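Local coordinates for glycosylation Associate Protein 2 (PDB 6OYC) that probably takes part, within the Gap123 complex, in the glycosylation and accessory Sec export of a streptococcal surface glycoprotein, at residues B[312-324]-B[502-516]. Numbering follows the deposited sequence.
Sequences GFWMMKSMKTPFM and FTSQYRRMLSNDFGR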
loop_
_atom_site.group_PDB
_atom_site.type_symbol
_atom_site.label_atom_id
_atom_site.label_comp_id
_atom_site.label_asym_id
_atom_site.label_seq_id
_atom_site.Cartn_x
_atom_site.Cartn_y
_atom_site.Cartn_z
ATOM N N GLY B 312 1.511 10.289 0.356
ATOM C CA GLY B 312 0.588 11.282 0.875
ATOM C C GLY B 312 0.016 11.010 2.243
ATOM O O GLY B 312 -1.051 11.541 2.562
ATOM N N PHE B 313 0.689 10.206 3.066
ATOM C CA PHE B 313 0.227 9.971 4.432
ATOM C C PHE B 313 0.136 11.274 5.221
ATOM O O PHE B 313 -0.904 11.600 5.801
ATOM C CB PHE B 313 1.168 8.999 5.135
ATOM C CG PHE B 313 0.773 8.680 6.559
ATOM C CD1 PHE B 313 -0.252 7.783 6.825
ATOM C CD2 PHE B 313 1.434 9.273 7.623
ATOM C CE1 PHE B 313 -0.607 7.471 8.123
ATOM C CE2 PHE B 313 1.082 8.979 8.935
ATOM C CZ PHE B 313 0.058 8.073 9.186
ATOM N N TRP B 314 1.230 12.021 5.282
ATOM C CA TRP B 314 1.226 13.189 6.150
ATOM C C TRP B 314 0.305 14.279 5.614
ATOM O O TRP B 314 -0.348 14.981 6.393
ATOM C CB TRP B 314 2.650 13.694 6.332
ATOM C CG TRP B 314 3.463 12.740 7.122
ATOM C CD1 TRP B 314 4.526 11.991 6.678
ATOM C CD2 TRP B 314 3.288 12.411 8.502
ATOM N NE1 TRP B 314 5.015 11.215 7.704
ATOM C CE2 TRP B 314 4.277 11.455 8.833
ATOM C CE3 TRP B 314 2.383 12.820 9.486
ATOM C CZ2 TRP B 314 4.392 10.909 10.107
ATOM C CZ3 TRP B 314 2.502 12.281 10.759
ATOM C CH2 TRP B 314 3.505 11.336 11.059
ATOM N N MET B 315 0.216 14.422 4.292
ATOM C CA MET B 315 -0.681 15.421 3.725
ATOM C C MET B 315 -2.128 15.128 4.084
ATOM O O MET B 315 -2.884 16.040 4.436
ATOM C CB MET B 315 -0.513 15.473 2.212
ATOM C CG MET B 315 -1.546 16.326 1.505
ATOM S SD MET B 315 -1.331 16.198 -0.276
ATOM C CE MET B 315 -2.065 14.597 -0.604
ATOM N N MET B 316 -2.535 13.858 4.002
ATOM C CA MET B 316 -3.916 13.507 4.309
ATOM C C MET B 316 -4.170 13.471 5.806
ATOM O O MET B 316 -5.308 13.681 6.243
ATOM C CB MET B 316 -4.277 12.159 3.686
ATOM C CG MET B 316 -4.109 12.129 2.184
ATOM S SD MET B 316 -5.033 13.450 1.351
ATOM C CE MET B 316 -6.693 12.775 1.441
ATOM N N LYS B 317 -3.135 13.211 6.606
ATOM C CA LYS B 317 -3.311 13.282 8.051
ATOM C C LYS B 317 -3.556 14.716 8.509
ATOM O O LYS B 317 -4.272 14.942 9.493
ATOM C CB LYS B 317 -2.094 12.692 8.760
ATOM C CG LYS B 317 -2.395 12.115 10.140
ATOM C CD LYS B 317 -1.320 11.111 10.568
ATOM C CE LYS B 317 -1.205 10.978 12.096
ATOM N NZ LYS B 317 -2.453 10.640 12.829
ATOM N N SER B 318 -2.993 15.693 7.794
ATOM C CA SER B 318 -3.105 17.082 8.215
ATOM C C SER B 318 -4.504 17.646 7.999
ATOM O O SER B 318 -4.860 18.647 8.631
ATOM C CB SER B 318 -2.072 17.930 7.474
ATOM O OG SER B 318 -2.337 17.943 6.089
ATOM N N MET B 319 -5.306 17.025 7.137
ATOM C CA MET B 319 -6.665 17.481 6.897
ATOM C C MET B 319 -7.623 17.136 8.026
ATOM O O MET B 319 -8.793 17.525 7.942
ATOM C CB MET B 319 -7.186 16.880 5.595
ATOM C CG MET B 319 -6.198 16.975 4.457
ATOM S SD MET B 319 -6.490 18.437 3.462
ATOM C CE MET B 319 -4.979 18.520 2.481
ATOM N N LYS B 320 -7.172 16.389 9.038
ATOM C CA LYS B 320 -7.983 16.049 10.209
ATOM C C LYS B 320 -9.339 15.469 9.805
ATOM O O LYS B 320 -10.323 15.542 10.546
ATOM C CB LYS B 320 -8.136 17.263 11.133
ATOM C CG LYS B 320 -6.795 17.879 11.565
ATOM C CD LYS B 320 -6.060 16.989 12.586
ATOM C CE LYS B 320 -5.237 17.809 13.589
ATOM N NZ LYS B 320 -5.491 17.425 15.022
ATOM N N THR B 321 -9.392 14.873 8.629
ATOM C CA THR B 321 -10.567 14.206 8.103
ATOM C C THR B 321 -10.300 12.704 7.983
ATOM O O THR B 321 -9.141 12.280 7.925
ATOM C CB THR B 321 -10.917 14.811 6.731
ATOM O OG1 THR B 321 -12.201 14.352 6.291
ATOM C CG2 THR B 321 -9.861 14.437 5.697
ATOM N N PRO B 322 -11.336 11.863 7.989
ATOM C CA PRO B 322 -11.107 10.436 7.715
ATOM C C PRO B 322 -10.543 10.269 6.319
ATOM O O PRO B 322 -10.958 10.964 5.386
ATOM C CB PRO B 322 -12.499 9.806 7.836
ATOM C CG PRO B 322 -13.314 10.810 8.618
ATOM C CD PRO B 322 -12.741 12.155 8.324
ATOM N N PHE B 323 -9.581 9.350 6.173
ATOM C CA PHE B 323 -8.882 9.264 4.898
ATOM C C PHE B 323 -8.433 7.847 4.566
ATOM O O PHE B 323 -8.222 6.995 5.438
ATOM C CB PHE B 323 -7.683 10.225 4.846
ATOM C CG PHE B 323 -6.515 9.845 5.726
ATOM C CD1 PHE B 323 -6.464 10.252 7.046
ATOM C CD2 PHE B 323 -5.428 9.134 5.199
ATOM C CE1 PHE B 323 -5.378 9.948 7.851
ATOM C CE2 PHE B 323 -4.321 8.820 5.993
ATOM C CZ PHE B 323 -4.295 9.221 7.323
ATOM N N MET B 324 -8.293 7.619 3.270
ATOM C CA MET B 324 -7.868 6.351 2.717
ATOM C C MET B 324 -6.750 6.627 1.727
ATOM O O MET B 324 -6.805 7.614 0.983
ATOM C CB MET B 324 -9.036 5.644 2.038
ATOM C CG MET B 324 -8.823 4.186 1.733
ATOM S SD MET B 324 -10.355 3.497 1.067
ATOM C CE MET B 324 -9.795 1.925 0.401
ATOM N N PHE B 502 -3.461 21.919 -4.703
ATOM C CA PHE B 502 -4.148 20.702 -4.281
ATOM C C PHE B 502 -4.570 20.788 -2.821
ATOM O O PHE B 502 -5.726 20.510 -2.479
ATOM C CB PHE B 502 -3.233 19.497 -4.515
ATOM C CG PHE B 502 -3.849 18.160 -4.170
ATOM C CD1 PHE B 502 -4.551 17.435 -5.130
ATOM C CD2 PHE B 502 -3.677 17.601 -2.908
ATOM C CE1 PHE B 502 -5.101 16.187 -4.826
ATOM C CE2 PHE B 502 -4.219 16.359 -2.595
ATOM C CZ PHE B 502 -4.933 15.651 -3.553
ATOM N N THR B 503 -3.646 21.180 -1.943
ATOM C CA THR B 503 -4.000 21.273 -0.534
ATOM C C THR B 503 -4.956 22.433 -0.272
ATOM O O THR B 503 -5.819 22.332 0.609
ATOM C CB THR B 503 -2.743 21.402 0.333
ATOM O OG1 THR B 503 -3.134 21.652 1.688
ATOM C CG2 THR B 503 -1.860 22.543 -0.131
ATOM N N SER B 504 -4.827 23.532 -1.026
ATOM C CA SER B 504 -5.755 24.651 -0.882
ATOM C C SER B 504 -7.153 24.261 -1.339
ATOM O O SER B 504 -8.147 24.554 -0.663
ATOM C CB SER B 504 -5.255 25.864 -1.671
ATOM O OG SER B 504 -6.328 26.706 -2.062
ATOM N N GLN B 505 -7.246 23.600 -2.495
ATOM C CA GLN B 505 -8.541 23.132 -2.966
ATOM C C GLN B 505 -9.195 22.198 -1.958
ATOM O O GLN B 505 -10.422 22.199 -1.812
ATOM C CB GLN B 505 -8.374 22.442 -4.314
ATOM C CG GLN B 505 -9.487 22.735 -5.283
ATOM C CD GLN B 505 -9.638 24.210 -5.577
ATOM O OE1 GLN B 505 -8.668 24.970 -5.534
ATOM N NE2 GLN B 505 -10.863 24.624 -5.882
ATOM N N TYR B 506 -8.391 21.413 -1.237
ATOM C CA TYR B 506 -8.935 20.552 -0.195
ATOM C C TYR B 506 -9.458 21.367 0.987
ATOM O O TYR B 506 -10.588 21.157 1.445
ATOM C CB TYR B 506 -7.868 19.555 0.271
ATOM C CG TYR B 506 -8.108 18.122 -0.159
ATOM C CD1 TYR B 506 -9.131 17.371 0.401
ATOM C CD2 TYR B 506 -7.300 17.516 -1.117
ATOM C CE1 TYR B 506 -9.353 16.054 0.013
ATOM C CE2 TYR B 506 -7.514 16.192 -1.515
ATOM C CZ TYR B 506 -8.538 15.467 -0.942
ATOM O OH TYR B 506 -8.769 14.158 -1.318
ATOM N N ARG B 507 -8.639 22.290 1.510
ATOM C CA ARG B 507 -9.003 22.985 2.742
ATOM C C ARG B 507 -10.206 23.893 2.527
ATOM O O ARG B 507 -11.104 23.957 3.379
ATOM C CB ARG B 507 -7.812 23.783 3.281
ATOM C CG ARG B 507 -7.058 23.098 4.421
ATOM C CD ARG B 507 -7.988 22.720 5.589
ATOM N NE ARG B 507 -7.234 22.313 6.777
ATOM C CZ ARG B 507 -7.772 21.782 7.869
ATOM N NH1 ARG B 507 -9.081 21.583 7.940
ATOM N NH2 ARG B 507 -6.997 21.448 8.894
ATOM N N ARG B 508 -10.252 24.587 1.387
ATOM C CA ARG B 508 -11.395 25.438 1.084
ATOM C C ARG B 508 -12.662 24.627 0.852
ATOM O O ARG B 508 -13.765 25.139 1.065
ATOM C CB ARG B 508 -11.095 26.311 -0.137
ATOM C CG ARG B 508 -11.650 25.756 -1.440
ATOM C CD ARG B 508 -11.757 26.821 -2.520
ATOM N NE ARG B 508 -12.765 26.479 -3.524
ATOM C CZ ARG B 508 -13.912 27.134 -3.680
ATOM N NH1 ARG B 508 -14.196 28.173 -2.900
ATOM N NH2 ARG B 508 -14.776 26.753 -4.616
ATOM N N MET B 509 -12.537 23.373 0.444
ATOM C CA MET B 509 -13.735 22.575 0.236
ATOM C C MET B 509 -14.223 21.909 1.520
ATOM O O MET B 509 -15.435 21.782 1.725
ATOM C CB MET B 509 -13.479 21.526 -0.835
ATOM C CG MET B 509 -14.745 20.844 -1.274
ATOM S SD MET B 509 -14.360 19.171 -1.742
ATOM C CE MET B 509 -14.355 18.451 -0.104
ATOM N N LEU B 510 -13.302 21.460 2.379
ATOM C CA LEU B 510 -13.709 20.975 3.693
ATOM C C LEU B 510 -14.484 22.050 4.454
ATOM O O LEU B 510 -15.415 21.733 5.203
ATOM C CB LEU B 510 -12.480 20.517 4.489
ATOM C CG LEU B 510 -11.643 19.339 3.961
ATOM C CD1 LEU B 510 -10.424 19.150 4.824
ATOM C CD2 LEU B 510 -12.436 18.046 3.895
ATOM N N SER B 511 -14.139 23.322 4.249
ATOM C CA SER B 511 -14.862 24.402 4.912
ATOM C C SER B 511 -16.230 24.625 4.284
ATOM O O SER B 511 -17.248 24.664 4.985
ATOM C CB SER B 511 -14.050 25.689 4.865
ATOM O OG SER B 511 -14.638 26.653 5.712
ATOM N N ASN B 512 -16.271 24.757 2.955
ATOM C CA ASN B 512 -17.505 25.128 2.272
ATOM C C ASN B 512 -18.585 24.065 2.422
ATOM O O ASN B 512 -19.763 24.393 2.607
ATOM C CB ASN B 512 -17.225 25.375 0.787
ATOM C CG ASN B 512 -16.446 26.643 0.538
ATOM O OD1 ASN B 512 -16.308 27.492 1.421
ATOM N ND2 ASN B 512 -15.926 26.781 -0.670
ATOM N N ASP B 513 -18.216 22.786 2.319
ATOM C CA ASP B 513 -19.203 21.729 2.138
ATOM C C ASP B 513 -19.362 20.809 3.338
ATOM O O ASP B 513 -20.291 19.995 3.342
ATOM C CB ASP B 513 -18.865 20.872 0.903
ATOM C CG ASP B 513 -18.600 21.706 -0.355
ATOM O OD1 ASP B 513 -18.815 22.931 -0.324
ATOM O OD2 ASP B 513 -18.165 21.135 -1.381
ATOM N N PHE B 514 -18.496 20.903 4.351
ATOM C CA PHE B 514 -18.586 19.991 5.486
ATOM C C PHE B 514 -18.345 20.696 6.815
ATOM O O PHE B 514 -18.304 20.028 7.859
ATOM C CB PHE B 514 -17.608 18.811 5.291
ATOM C CG PHE B 514 -17.900 18.005 4.048
ATOM C CD1 PHE B 514 -18.864 17.009 4.065
ATOM C CD2 PHE B 514 -17.264 18.292 2.853
ATOM C CE1 PHE B 514 -19.160 16.294 2.925
ATOM C CE2 PHE B 514 -17.559 17.582 1.705
ATOM C CZ PHE B 514 -18.501 16.587 1.736
ATOM N N GLY B 515 -18.207 22.018 6.810
ATOM C CA GLY B 515 -18.129 22.772 8.038
ATOM C C GLY B 515 -16.783 22.744 8.704
ATOM O O GLY B 515 -16.663 23.183 9.854
ATOM N N ARG B 516 -15.765 22.258 8.022
ATOM C CA ARG B 516 -14.468 22.053 8.644
ATOM C C ARG B 516 -13.691 23.361 8.570
ATOM O O ARG B 516 -13.245 23.779 7.497
ATOM C CB ARG B 516 -13.757 20.876 7.983
ATOM C CG ARG B 516 -14.448 19.546 8.325
ATOM C CD ARG B 516 -13.938 18.369 7.496
ATOM N NE ARG B 516 -14.364 17.074 8.039
ATOM C CZ ARG B 516 -13.797 16.479 9.088
ATOM N NH1 ARG B 516 -12.786 17.065 9.719
ATOM N NH2 ARG B 516 -14.243 15.301 9.511
#
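Met319 lays its thioether across the root of Tyr506, SD 3.7 Å from Tyr506 CB, while its methyl CE ends 3.7 Å from Thr503 OG1. A bend at chi2 (-94°) turns the chain toward helix 502-514, and its SD approaches the Tyr506 ring obliquely. Met316, one helical turn earlier, serves the other end of the same ring: bent at both chi2 and chi3, it brings CE to 3.7 Å from Tyr506 OH and makes a Met-aromatic contact. Tyr506 is buried, and its OH is hydrogen-bonded to Ser368 OG in the sheet beneath, which tethers the far end of the phenol. Met315 reaches out with CG anti to its backbone N and then hooks at chi3, so that SD and CE both approach the CD2-CE2 side of Phe502 obliquely, CE 3.4 Å from Phe502 CE2, in a second Met-aromatic pair. Farther along, Leu510 CD1 packs 4.0 Å from Met319 CB.

Past Met319 the contact turns polar. Arg516, extended from CG to NE, donates NH1 to the carbonyl O of Lys320 at 3.0 Å, a weak, bent bond (127°), and Thr321 OG1 lies over one guanidinium face. Stronger anchors of this guanidinium are Asp292, by a salt bridge, and the carbonyls of Lys294 and Pro295. Arg507 NH2 comes within 3.5 Å of Ser318 O, and its NE forms a salt bridge with Glu518.

Helix 313-318 and helix 502-514, the latter part of the C-terminal helix 495-514, run nearly parallel, 23° apart, and pack beside each other against strands 297-301 and 365-370, a helix layer on a largely parallel sheet consistent with the alpha/beta-hydrolase fold.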